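Extracellular ligand-binding receptor (Desulfitobacterium hafniense, PDB 4Q6B) binds leucine and probably delivers amino acids to an ABC transporter as its extracellular substrate-binding protein. Local coordinates at residues V15-A20 against D24-G29; V51-E56 against L63-A68; I79-R82 against I86-P89; G98-S103 against A309-G314; P109-H114 against V119-P124. All blocks are in the same frame, centred on the assembly; numbering follows the deposited sequence. Where two conformers were deposited one is given.

Contact 1: residues V15-A20 against D24-G29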
# COMPACT_ATOMS: atom_id res chain seq x y z
N VAL A 15 -4.63 -12.43 10.95
CA VAL A 15 -4.75 -11.53 9.80
C VAL A 15 -6.05 -10.75 10.01
O VAL A 15 -7.09 -11.35 10.25
CB VAL A 15 -4.83 -12.26 8.43
CG1 VAL A 15 -4.87 -11.23 7.30
CG2 VAL A 15 -3.63 -13.30 8.28
N ALA A 16 -5.98 -9.42 9.88
CA ALA A 16 -7.15 -8.55 10.01
C ALA A 16 -7.30 -7.79 8.68
O ALA A 16 -6.36 -7.07 8.27
CB ALA A 16 -6.93 -7.57 11.16
N TRP A 17 -8.45 -7.94 8.00
CA TRP A 17 -8.64 -7.39 6.66
C TRP A 17 -10.10 -7.30 6.36
O TRP A 17 -10.87 -8.01 6.98
CB TRP A 17 -8.01 -8.35 5.60
CG TRP A 17 -7.73 -7.75 4.26
CD1 TRP A 17 -8.41 -7.99 3.11
CD2 TRP A 17 -6.63 -6.89 3.92
NE1 TRP A 17 -7.81 -7.29 2.04
CE2 TRP A 17 -6.72 -6.62 2.53
CE3 TRP A 17 -5.56 -6.33 4.66
CZ2 TRP A 17 -5.78 -5.81 1.85
CZ3 TRP A 17 -4.63 -5.53 4.00
CH2 TRP A 17 -4.76 -5.28 2.62
N PRO A 18 -10.51 -6.40 5.45
CA PRO A 18 -11.93 -6.38 5.12
C PRO A 18 -12.21 -7.47 4.07
O PRO A 18 -12.53 -7.17 2.91
CB PRO A 18 -12.17 -4.98 4.55
CG PRO A 18 -10.92 -4.20 4.89
CD PRO A 18 -9.82 -5.19 4.96
N PHE A 19 -12.13 -8.73 4.50
CA PHE A 19 -12.17 -9.87 3.58
C PHE A 19 -13.44 -9.92 2.75
O PHE A 19 -13.39 -10.11 1.51
CB PHE A 19 -12.02 -11.20 4.34
CG PHE A 19 -10.63 -11.47 4.85
CD1 PHE A 19 -9.60 -11.82 3.96
CD2 PHE A 19 -10.34 -11.40 6.22
CE1 PHE A 19 -8.32 -12.08 4.42
CE2 PHE A 19 -9.07 -11.66 6.69
CZ PHE A 19 -8.04 -11.99 5.79
N ALA A 20 -14.58 -9.77 3.39
CA ALA A 20 -15.83 -9.93 2.66
C ALA A 20 -16.15 -8.81 1.67
O ALA A 20 -16.83 -9.04 0.66
CB ALA A 20 -17.02 -10.13 3.66
N ASP A 24 -10.09 -8.54 -3.78
CA ASP A 24 -8.74 -8.08 -4.13
C ASP A 24 -7.67 -9.18 -4.15
O ASP A 24 -6.46 -8.87 -4.20
CB ASP A 24 -8.35 -6.99 -3.13
CG ASP A 24 -8.30 -7.51 -1.71
OD1 ASP A 24 -8.65 -8.71 -1.45
OD2 ASP A 24 -7.89 -6.71 -0.83
N LEU A 25 -8.12 -10.43 -4.06
CA LEU A 25 -7.23 -11.60 -4.05
C LEU A 25 -6.24 -11.61 -2.89
O LEU A 25 -5.21 -12.29 -2.96
CB LEU A 25 -6.50 -11.77 -5.40
CG LEU A 25 -7.44 -11.97 -6.58
CD1 LEU A 25 -6.68 -11.99 -7.94
CD2 LEU A 25 -8.27 -13.25 -6.40
N PHE A 26 -6.55 -10.90 -1.81
CA PHE A 26 -5.62 -10.85 -0.71
C PHE A 26 -5.53 -12.22 -0.02
O PHE A 26 -4.42 -12.75 0.23
CB PHE A 26 -6.05 -9.77 0.27
CG PHE A 26 -5.14 -9.63 1.42
CD1 PHE A 26 -3.84 -9.18 1.24
CD2 PHE A 26 -5.61 -9.88 2.72
CE1 PHE A 26 -3.01 -9.03 2.33
CE2 PHE A 26 -4.79 -9.75 3.81
CZ PHE A 26 -3.48 -9.31 3.62
N ALA A 27 -6.69 -12.82 0.23
CA ALA A 27 -6.75 -14.15 0.84
C ALA A 27 -6.01 -15.20 0.02
O ALA A 27 -5.35 -16.07 0.61
CB ALA A 27 -8.23 -14.58 1.12
N GLU A 28 -6.11 -15.10 -1.30
CA GLU A 28 -5.43 -16.01 -2.22
C GLU A 28 -3.89 -15.87 -2.06
O GLU A 28 -3.17 -16.88 -2.01
CB GLU A 28 -5.88 -15.75 -3.66
CG GLU A 28 -7.27 -16.30 -3.98
CD GLU A 28 -8.44 -15.46 -3.43
OE1 GLU A 28 -9.58 -15.92 -3.58
OE2 GLU A 28 -8.25 -14.36 -2.90
N GLY A 29 -3.39 -14.65 -2.01
CA GLY A 29 -1.94 -14.46 -1.88
C GLY A 29 -1.40 -14.99 -0.56
O GLY A 29 -0.33 -15.63 -0.53
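In the first beta-alpha-beta unit of the N-terminal lobe, the end of strand 10-17 turns into helix 26-39, and a face-to-face stack of Trp17 on Phe26 joins the two. The six-membered ring of the indole lies over the phenyl ring with centroids 3.7 Å apart and planes only 18° from parallel. Phe26 CD2 sits 3.4 Å from Trp17 CG, displaced toward the rim of the indole, whose opposite face is covered by CD of the adjoining Pro18. Both rings swing out anti to their own backbone nitrogens (chi1 -161° in Trp17, -179° in Phe26), which carries them into the space between strand and helix. At the edge of the indole, Trp17 NE1 donates to Asp24 OD2 over 2.9 Å, with the acceptor in the ring plane and its syn lone pair in use. The other carboxylate oxygen, Asp24 OD1, takes the backbone N of Phe26 at 3.1 Å from above the carboxylate plane, an Asx turn leading into the helix. Around the rim of the Phe26 ring, Val15 CG1 approaches Phe26 CE2 at 3.8 Å and Phe19 CE1 lies 3.9 Å from Phe26 CD2. Phe19 CE1 also lies 4.1 Å from Ala27 CB. A leucine in place of Trp17 would probably leave Asp24 OD2 without its N-H and the Phe26 ring without a flat partner. One carboxylate thus helps fix the turn of the indole, about 6 Å from the bound leucine, while Phe26 is placed through its backbone and by the stack.

Contact 2: residues V51-E56 against L63-A68; sequences VKADDE and LAIAQA
Ile65 carries the apolar part of this contact, reaching from helix 59-70 to the end of strand 47-54 with both of its branches. Ile65 CG2 lies 3.7 Å from Ala53 CB. The longer branch leaves beside the backbone N (chi1 -74°) and runs on extended, which lays Ile65 CD1 over the chain where the strand ends, 3.5 Å from Asp55 CA and 3.7 Å from Asp55 CB. Ile65 CD1 also rests 3.5 Å from Asp54 O, a van der Waals approach to the peptide. An alanine here, without CG1, CG2 and CD1, would probably leave a gap beside Ala53 and the Asp54-Asp55 peptide.

The polar groups look elsewhere. Asp54 OD1 accepts from Glu56 N at 2.9 Å, an Asx turn that bends the chain as the strand finishes, while OD2 takes the backbone N of Ala20. Asp55 hydrogen-bonds His81 ND1 through OD2 and Ala57 N through OD1, so its carboxylate is held on both oxygens.

Ile65 also touches Ala16 on the neighbouring strand 10-17. A helix side chain seated against two adjacent parallel strands is the usual helix-on-sheet packing of the alpha/beta lobes of periplasmic binding proteins.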
# COMPACT_ATOMS: atom_id res chain seq x y z
N VAL A 51 -5.16 -17.22 11.28
CA VAL A 51 -6.43 -16.92 11.98
C VAL A 51 -6.96 -15.64 11.37
O VAL A 51 -6.47 -14.57 11.66
CB VAL A 51 -6.24 -16.73 13.51
CG1 VAL A 51 -7.58 -16.39 14.23
CG2 VAL A 51 -5.62 -18.00 14.15
N LYS A 52 -7.98 -15.75 10.52
CA LYS A 52 -8.45 -14.59 9.76
C LYS A 52 -9.62 -13.91 10.47
O LYS A 52 -10.62 -14.55 10.85
CB LYS A 52 -8.81 -14.97 8.32
CG LYS A 52 -7.61 -15.48 7.48
CD LYS A 52 -7.95 -15.73 6.00
CE LYS A 52 -8.65 -17.02 5.80
NZ LYS A 52 -8.62 -17.31 4.33
N ALA A 53 -9.54 -12.59 10.60
CA ALA A 53 -10.66 -11.84 11.17
C ALA A 53 -11.00 -10.72 10.19
O ALA A 53 -10.11 -10.10 9.66
CB ALA A 53 -10.25 -11.25 12.53
N ASP A 54 -12.29 -10.49 9.96
CA ASP A 54 -12.76 -9.47 9.01
C ASP A 54 -13.08 -8.19 9.75
O ASP A 54 -14.06 -8.15 10.49
CB ASP A 54 -14.06 -10.00 8.37
CG ASP A 54 -14.48 -9.22 7.16
OD1 ASP A 54 -14.21 -8.00 7.08
OD2 ASP A 54 -15.16 -9.80 6.28
N ASP A 55 -12.29 -7.12 9.56
CA ASP A 55 -12.58 -5.87 10.28
C ASP A 55 -13.63 -4.97 9.62
O ASP A 55 -13.96 -3.92 10.16
CB ASP A 55 -11.31 -5.08 10.64
CG ASP A 55 -10.62 -4.46 9.46
OD1 ASP A 55 -11.16 -4.46 8.33
OD2 ASP A 55 -9.49 -3.94 9.64
N GLU A 56 -14.17 -5.44 8.49
CA GLU A 56 -15.17 -4.72 7.71
C GLU A 56 -14.79 -3.28 7.41
O GLU A 56 -15.72 -2.48 7.16
CB GLU A 56 -16.55 -4.72 8.41
CG GLU A 56 -17.15 -6.13 8.60
CD GLU A 56 -18.38 -6.17 9.53
OE1 GLU A 56 -19.07 -5.14 9.71
OE2 GLU A 56 -18.66 -7.26 10.08
N LEU A 63 -10.41 -2.34 16.24
CA LEU A 63 -9.85 -2.29 17.60
C LEU A 63 -10.20 -3.55 18.41
O LEU A 63 -9.40 -4.04 19.20
CB LEU A 63 -10.31 -1.03 18.35
CG LEU A 63 -9.86 0.27 17.64
CD1 LEU A 63 -10.33 1.48 18.40
CD2 LEU A 63 -8.32 0.35 17.50
N ALA A 64 -11.42 -4.06 18.24
CA ALA A 64 -11.85 -5.28 18.94
C ALA A 64 -11.03 -6.49 18.49
O ALA A 64 -10.64 -7.34 19.31
CB ALA A 64 -13.33 -5.53 18.70
N ILE A 65 -10.78 -6.59 17.18
CA ILE A 65 -9.96 -7.64 16.61
C ILE A 65 -8.54 -7.52 17.15
O ILE A 65 -7.90 -8.55 17.54
CB ILE A 65 -9.99 -7.56 15.06
CG1 ILE A 65 -11.37 -8.08 14.57
CG2 ILE A 65 -8.83 -8.34 14.39
CD1 ILE A 65 -11.66 -7.82 13.08
N ALA A 66 -8.04 -6.28 17.22
CA ALA A 66 -6.63 -6.09 17.64
C ALA A 66 -6.45 -6.60 19.08
O ALA A 66 -5.48 -7.34 19.37
CB ALA A 66 -6.21 -4.57 17.54
N GLN A 67 -7.38 -6.23 19.96
CA GLN A 67 -7.34 -6.67 21.34
C GLN A 67 -7.50 -8.18 21.42
O GLN A 67 -6.83 -8.83 22.20
CB GLN A 67 -8.42 -5.97 22.19
CG GLN A 67 -8.56 -6.47 23.64
CD GLN A 67 -7.23 -6.57 24.39
OE1 GLN A 67 -6.22 -5.96 24.01
NE2 GLN A 67 -7.22 -7.36 25.47
N ALA A 68 -8.39 -8.74 20.61
CA ALA A 68 -8.56 -10.20 20.64
C ALA A 68 -7.29 -10.92 20.20
O ALA A 68 -6.94 -11.97 20.80
CB ALA A 68 -9.72 -10.62 19.79

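Contact 3: residues I79-R82 against I86-P89; sequences IGHR and ISIP. With LEU (leucine), chain B.
The guanidinium of Arg82 has the bound leucine over one face: ligand CD2 comes within 3.6 Å of Arg82 NH2, and CD1 lies above the same plane, displaced toward the rim. The contact is one of methyl groups on a flat cation, reached by an arginine chain extended from CG to NE. The second flat group, the imidazole of His81, is met obliquely by the CG2 branch of Ile86, 3.4 Å from His81 ND1, the two side chains crossing at about a right angle. The nitrogens of His81 are both engaged outside the two segments, NE2 with Tyr94 OH and ND1 with a carboxylate, which together fix the turn of the ring. These groups belong to the loop that leaves strand 75-79 and enters helix 84-97, part of the pocket wall in this periplasmic binding protein fold. Gly80 precedes a cis peptide bond, and its backbone angles (phi 151°, psi -175°) would press a side chain against the preceding carbonyl oxygen. Beyond that bond His81 N donates to Ser87 OG at 2.9 Å, with a bent N-H...O angle of 131°. Ser87 OG is also hydrogen-bonded to Ser106 OG, and Ser106 is itself a pocket residue.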
# COMPACT_ATOMS: atom_id res chain seq x y z
N ILE A 79 -0.86 -9.73 10.55
CA ILE A 79 -0.80 -9.07 9.23
C ILE A 79 -2.05 -8.22 9.15
O ILE A 79 -3.16 -8.72 9.28
CB ILE A 79 -0.80 -10.09 8.06
CG1 ILE A 79 0.53 -10.85 8.09
CG2 ILE A 79 -0.84 -9.36 6.71
CD1 ILE A 79 0.59 -11.99 7.11
N GLY A 80 -1.87 -6.91 8.98
CA GLY A 80 -3.00 -5.99 8.85
C GLY A 80 -2.57 -4.62 9.39
O GLY A 80 -1.39 -4.45 9.67
N HIS A 81 -3.50 -3.64 9.46
CA HIS A 81 -4.83 -3.72 8.84
C HIS A 81 -4.70 -3.07 7.44
O HIS A 81 -3.57 -2.76 7.00
CB HIS A 81 -5.87 -2.99 9.71
CG HIS A 81 -6.09 -3.63 11.05
ND1 HIS A 81 -7.35 -3.99 11.50
CD2 HIS A 81 -5.23 -3.99 12.04
CE1 HIS A 81 -7.26 -4.54 12.69
NE2 HIS A 81 -5.98 -4.56 13.05
N ARG A 82 -5.80 -2.85 6.75
CA ARG A 82 -5.71 -2.30 5.38
C ARG A 82 -5.72 -0.78 5.44
O ARG A 82 -4.79 -0.11 4.94
CB ARG A 82 -6.91 -2.74 4.54
CG ARG A 82 -6.81 -2.32 3.07
CD ARG A 82 -8.04 -2.85 2.29
NE ARG A 82 -8.03 -2.55 0.85
CZ ARG A 82 -8.67 -1.53 0.29
NH1 ARG A 82 -8.61 -1.35 -1.02
NH2 ARG A 82 -9.36 -0.69 1.06
N ILE A 86 -7.51 2.74 10.60
CA ILE A 86 -7.61 1.59 11.51
C ILE A 86 -6.25 1.12 11.98
O ILE A 86 -6.03 0.94 13.17
CB ILE A 86 -8.42 0.47 10.83
CG1 ILE A 86 -9.75 1.05 10.36
CG2 ILE A 86 -8.58 -0.78 11.78
CD1 ILE A 86 -10.69 -0.01 9.82
N SER A 87 -5.28 0.98 11.07
CA SER A 87 -3.96 0.49 11.50
C SER A 87 -3.29 1.41 12.53
O SER A 87 -2.63 0.93 13.47
CB SER A 87 -3.02 0.34 10.29
OG SER A 87 -3.42 -0.74 9.47
N ILE A 88 -3.39 2.72 12.35
CA ILE A 88 -2.71 3.62 13.28
C ILE A 88 -3.18 3.44 14.75
O ILE A 88 -2.36 3.18 15.64
CB ILE A 88 -2.81 5.09 12.79
CG1 ILE A 88 -2.01 5.23 11.47
CG2 ILE A 88 -2.36 6.08 13.86
CD1 ILE A 88 -2.36 6.57 10.78
N PRO A 89 -4.49 3.51 15.01
CA PRO A 89 -4.83 3.25 16.43
C PRO A 89 -4.69 1.78 16.84
O PRO A 89 -4.30 1.51 18.00
CB PRO A 89 -6.29 3.70 16.54
CG PRO A 89 -6.80 3.76 15.16
CD PRO A 89 -5.63 4.04 14.23
N LEU B . -3.37 2.96 1.31
CA LEU B . -4.71 3.04 1.92
C LEU B . -4.61 3.49 3.37
O LEU B . -5.62 3.70 4.03
CB LEU B . -5.39 1.68 1.82
CG LEU B . -5.62 1.49 0.32
CD1 LEU B . -5.16 0.14 -0.13
CD2 LEU B . -7.05 1.77 -0.13
OXT LEU B . -3.49 3.67 3.86

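Contact 4: residues G98-S103 against A309-G314; sequences GLVMLS and ATLAQG
Val100 has more surface buried here than any other residue of the contact, and one of its methyls does the touching. Val100 CG2 lies 3.7 Å from the backbone N of Ala312 and 4.0 Å from Ala312 CB, and it meets Leu311 CB at 4.1 Å, so the branch rests against Leu311 and Ala312 of helix 311-317. With chi1 at 162°, CG1 stands anti to the backbone N and CG2 lies beside that nitrogen, turned to the helix.

Gly98, second in buried surface, meets Ala309 through its backbone. Gly98 O receives a CA-H...O contact from Ala309 CA at 3.2 Å, with 125° at the hydrogen, and Ala309 CB lies 3.5 Å from Gly98 O. Gly98 closes helix 84-97 in a Schellman motif with positive phi (66°), a conformation glycine adopts readily; a beta carbon at this position would also run into Ala309 CB.

The two segments are 206 residues apart in sequence at their closest ends. The contact lays a short, late helix of the chain against the passage from helix 84-97 to strand 101-103, the fourth strand across the parallel sheet of the N-terminal lobe, showing how the chain returns to that lobe after building most of the other.

Ala309, third in buried surface, sits exposed to solvent, whereas Leu311 and Ala312 are buried. Leu311 continues inward to Ala299 and Leu300 of helix 284-301, while Ala312 touches Phe120 on strand 119-121.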
# COMPACT_ATOMS: atom_id res chain seq x y z
N GLY A 98 3.40 -5.97 22.67
CA GLY A 98 4.63 -6.58 22.19
C GLY A 98 4.31 -7.63 21.14
O GLY A 98 4.87 -8.72 21.19
N LEU A 99 3.36 -7.33 20.25
CA LEU A 99 3.02 -8.24 19.16
C LEU A 99 3.20 -7.52 17.83
O LEU A 99 2.67 -6.43 17.65
CB LEU A 99 1.56 -8.66 19.33
CG LEU A 99 0.96 -9.67 18.34
CD1 LEU A 99 1.74 -10.98 18.46
CD2 LEU A 99 -0.51 -9.87 18.72
N VAL A 100 3.96 -8.14 16.91
CA VAL A 100 4.16 -7.54 15.59
C VAL A 100 2.86 -7.34 14.84
O VAL A 100 2.00 -8.23 14.77
CB VAL A 100 5.13 -8.38 14.75
CG1 VAL A 100 5.01 -8.03 13.21
CG2 VAL A 100 6.55 -8.15 15.23
N MSE A 101 2.70 -6.13 14.31
CA MSE A 101 1.65 -5.84 13.34
C MSE A 101 2.35 -5.47 12.05
O MSE A 101 3.18 -4.58 12.04
CB MSE A 101 0.80 -4.66 13.80
CG MSE A 101 -0.47 -4.54 12.96
SE MSE A 101 -1.21 -2.71 12.96
CE MSE A 101 0.02 -2.02 11.61
N LEU A 102 2.07 -6.19 10.97
CA LEU A 102 2.79 -5.91 9.69
C LEU A 102 1.71 -5.57 8.66
O LEU A 102 0.94 -6.47 8.30
CB LEU A 102 3.63 -7.11 9.27
CG LEU A 102 4.27 -7.07 7.88
CD1 LEU A 102 5.27 -5.95 7.77
CD2 LEU A 102 5.02 -8.40 7.61
N SER A 103 1.63 -4.32 8.24
CA SER A 103 0.59 -3.92 7.31
C SER A 103 1.02 -3.99 5.86
O SER A 103 2.01 -3.43 5.46
CB SER A 103 0.05 -2.51 7.57
OG SER A 103 -0.97 -2.21 6.64
N ALA A 309 7.35 -10.85 21.68
CA ALA A 309 7.89 -9.48 21.69
C ALA A 309 9.32 -9.43 21.16
O ALA A 309 9.87 -8.35 20.97
CB ALA A 309 7.82 -8.87 23.10
N THR A 310 9.94 -10.60 20.96
CA THR A 310 11.29 -10.65 20.34
C THR A 310 11.26 -10.67 18.81
O THR A 310 12.31 -10.60 18.19
CB THR A 310 12.07 -11.89 20.81
OG1 THR A 310 11.43 -13.07 20.30
CG2 THR A 310 12.07 -11.97 22.34
N LEU A 311 10.10 -10.74 18.19
CA LEU A 311 10.04 -10.93 16.75
C LEU A 311 10.38 -9.65 15.97
O LEU A 311 11.08 -9.72 14.95
CB LEU A 311 8.68 -11.45 16.32
CG LEU A 311 8.63 -11.85 14.85
CD1 LEU A 311 9.56 -13.08 14.58
CD2 LEU A 311 7.16 -12.12 14.49
N ALA A 312 9.96 -8.48 16.49
CA ALA A 312 10.23 -7.19 15.82
C ALA A 312 11.71 -6.98 15.54
O ALA A 312 12.09 -6.60 14.42
CB ALA A 312 9.68 -6.02 16.66
N GLN A 313 12.55 -7.23 16.53
CA GLN A 313 13.99 -7.11 16.32
C GLN A 313 14.45 -8.13 15.28
O GLN A 313 15.34 -7.85 14.51
CB GLN A 313 14.80 -7.19 17.62
CG GLN A 313 16.26 -6.75 17.49
CD GLN A 313 16.44 -5.34 16.94
OE1 GLN A 313 15.87 -4.39 17.45
NE2 GLN A 313 17.23 -5.20 15.89
N GLY A 314 13.85 -9.31 15.28
CA GLY A 314 14.22 -10.30 14.28
C GLY A 314 13.88 -9.84 12.87
O GLY A 314 14.64 -10.11 11.94

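Contact 5: residues P109-H114 against V119-P124; sequences PDLTDH and VFRNIP
Leu111 and Arg121 make up the dense side of this contact, the arginine running from strand 119-121 to the 3-10 turn at 109-111. The two side chains slide past each other in opposite directions: Arg121 NH2 lies 3.8 Å from Leu111 CB, and the leucine's CD2 branch covers one face of the guanidinium. The other branch packs through Leu111 CD1 on Val119 CG1 at 4.0 Å, so the leucine spans two residues whose side chains point to the same side of the strand. Leu111 can do this because CG stands anti to its backbone N (chi1 179°), directing both methyls to the strand. Pro109 CA lies 3.8 Å from Arg121 NH1.

The nitrogens of the same guanidinium are held by polar partners. NH1 forms a salt bridge with Asp335 OD1, and NH2 donates to the carbonyl oxygens of Ser106 and Ser108; together they grip both terminal nitrogens of a buried cation and would probably favour its charged state. Thr112 OG1, 3.5 Å from Arg121 NH1, is hydrogen-bonded to the other oxygen of Asp335.

Towards solvent the packing thins out. Asp113 and His114 are exposed and stay off the strand, although His114 NE2 donates to Asp110 OD2 at 2.9 Å, an outer tie across the turn made from above the carboxylate plane.

A buried arginine collecting an aspartate and loop carbonyls beside an edge strand ties the loop after strand 101-103 to the parallel sheet, about 7 Å from the leucine held in the cleft of this periplasmic binding protein.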
# COMPACT_ATOMS: atom_id res chain seq x y z
N PRO A 109 2.10 8.12 6.29
CA PRO A 109 3.36 8.38 7.02
C PRO A 109 3.21 8.35 8.54
O PRO A 109 4.16 7.99 9.25
CB PRO A 109 3.75 9.77 6.52
CG PRO A 109 3.19 9.83 5.10
CD PRO A 109 1.86 9.07 5.19
N ASP A 110 2.03 8.69 9.06
CA ASP A 110 1.83 8.80 10.49
C ASP A 110 1.94 7.44 11.23
O ASP A 110 2.11 7.40 12.47
CB ASP A 110 0.45 9.44 10.73
CG ASP A 110 0.24 9.80 12.17
OD1 ASP A 110 1.04 10.61 12.72
OD2 ASP A 110 -0.71 9.26 12.76
N LEU A 111 1.79 6.34 10.49
CA LEU A 111 1.84 5.02 11.11
C LEU A 111 3.15 4.85 11.86
O LEU A 111 3.19 4.23 12.95
CB LEU A 111 1.63 3.93 10.05
CG LEU A 111 1.71 2.51 10.61
CD1 LEU A 111 0.55 2.29 11.57
CD2 LEU A 111 1.68 1.49 9.44
N THR A 112 4.23 5.42 11.32
CA THR A 112 5.55 5.16 11.91
C THR A 112 6.08 6.38 12.65
O THR A 112 7.28 6.50 12.93
CB THR A 112 6.56 4.69 10.82
OG1 THR A 112 6.52 5.60 9.73
CG2 THR A 112 6.16 3.33 10.31
N ASP A 113 5.15 7.27 13.01
CA ASP A 113 5.47 8.51 13.69
C ASP A 113 4.96 8.51 15.12
O ASP A 113 4.70 9.57 15.68
CB ASP A 113 4.84 9.72 12.95
CG ASP A 113 5.60 10.12 11.70
OD1 ASP A 113 6.71 9.58 11.43
OD2 ASP A 113 5.06 10.98 10.97
N HIS A 114 4.79 7.34 15.73
CA HIS A 114 4.28 7.30 17.11
C HIS A 114 5.25 6.60 18.08
O HIS A 114 4.87 6.27 19.21
CB HIS A 114 2.96 6.52 17.14
CG HIS A 114 1.81 7.28 16.56
ND1 HIS A 114 1.08 8.19 17.29
CD2 HIS A 114 1.27 7.28 15.32
CE1 HIS A 114 0.14 8.72 16.53
NE2 HIS A 114 0.24 8.19 15.33
N VAL A 119 5.74 -2.41 15.08
CA VAL A 119 4.76 -2.06 14.03
C VAL A 119 5.50 -1.80 12.72
O VAL A 119 6.45 -1.01 12.66
CB VAL A 119 3.98 -0.80 14.46
CG1 VAL A 119 3.07 -0.29 13.36
CG2 VAL A 119 3.16 -1.07 15.73
N PHE A 120 5.04 -2.44 11.64
CA PHE A 120 5.78 -2.44 10.36
C PHE A 120 4.82 -2.31 9.20
O PHE A 120 3.65 -2.57 9.36
CB PHE A 120 6.55 -3.76 10.19
CG PHE A 120 7.61 -4.01 11.24
CD1 PHE A 120 8.93 -3.68 10.97
CD2 PHE A 120 7.29 -4.52 12.50
CE1 PHE A 120 9.92 -3.88 11.93
CE2 PHE A 120 8.27 -4.77 13.45
CZ PHE A 120 9.60 -4.44 13.16
N ARG A 121 5.31 -1.94 8.02
CA ARG A 121 4.54 -2.17 6.79
C ARG A 121 5.50 -2.66 5.78
O ARG A 121 6.67 -2.33 5.88
CB ARG A 121 3.88 -0.90 6.30
CG ARG A 121 4.81 0.29 6.24
CD ARG A 121 4.15 1.45 5.46
NE ARG A 121 4.67 2.70 6.01
CZ ARG A 121 3.92 3.68 6.47
NH1 ARG A 121 4.48 4.75 7.04
NH2 ARG A 121 2.59 3.60 6.39
N ASN A 122 5.05 -3.47 4.81
CA ASN A 122 5.99 -4.02 3.81
C ASN A 122 5.75 -3.40 2.44
O ASN A 122 6.06 -3.99 1.41
CB ASN A 122 5.98 -5.57 3.75
CG ASN A 122 4.68 -6.11 3.21
OD1 ASN A 122 3.65 -5.42 3.29
ND2 ASN A 122 4.70 -7.31 2.64
N ILE A 123 5.24 -2.17 2.43
CA ILE A 123 4.96 -1.45 1.19
C ILE A 123 5.47 -0.03 1.39
O ILE A 123 5.66 0.42 2.54
CB ILE A 123 3.45 -1.45 0.88
CG1 ILE A 123 2.66 -0.85 2.06
CG2 ILE A 123 2.95 -2.91 0.63
CD1 ILE A 123 1.37 -0.34 1.66
N PRO A 124 5.68 0.72 0.30
CA PRO A 124 6.13 2.12 0.44
C PRO A 124 5.04 2.99 1.03
O PRO A 124 3.85 2.78 0.78
CB PRO A 124 6.40 2.58 -1.00
CG PRO A 124 5.69 1.55 -1.88
CD PRO A 124 5.61 0.27 -1.11

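From the N terminus, contact 1 closes the short turn between strand 10-17 and helix 26-39, and contact 2 the next one, between strand 47-54 and helix 59-70; their strands are neighbours in the parallel sheet. Contact 3 closes the loop from strand 75-79 into helix 84-97, touching both earlier contacts. These three follow one another in series. Contact 4 then opens a far wider loop, from strand 101-103 out through the other lobe and back to helix 311-317, and contact 5 falls wholly within it, joining 109-114 to strand 119-121. None cross. Together they link the five strands, or the loops at their ends, to the surrounding helices and loops of one lobe.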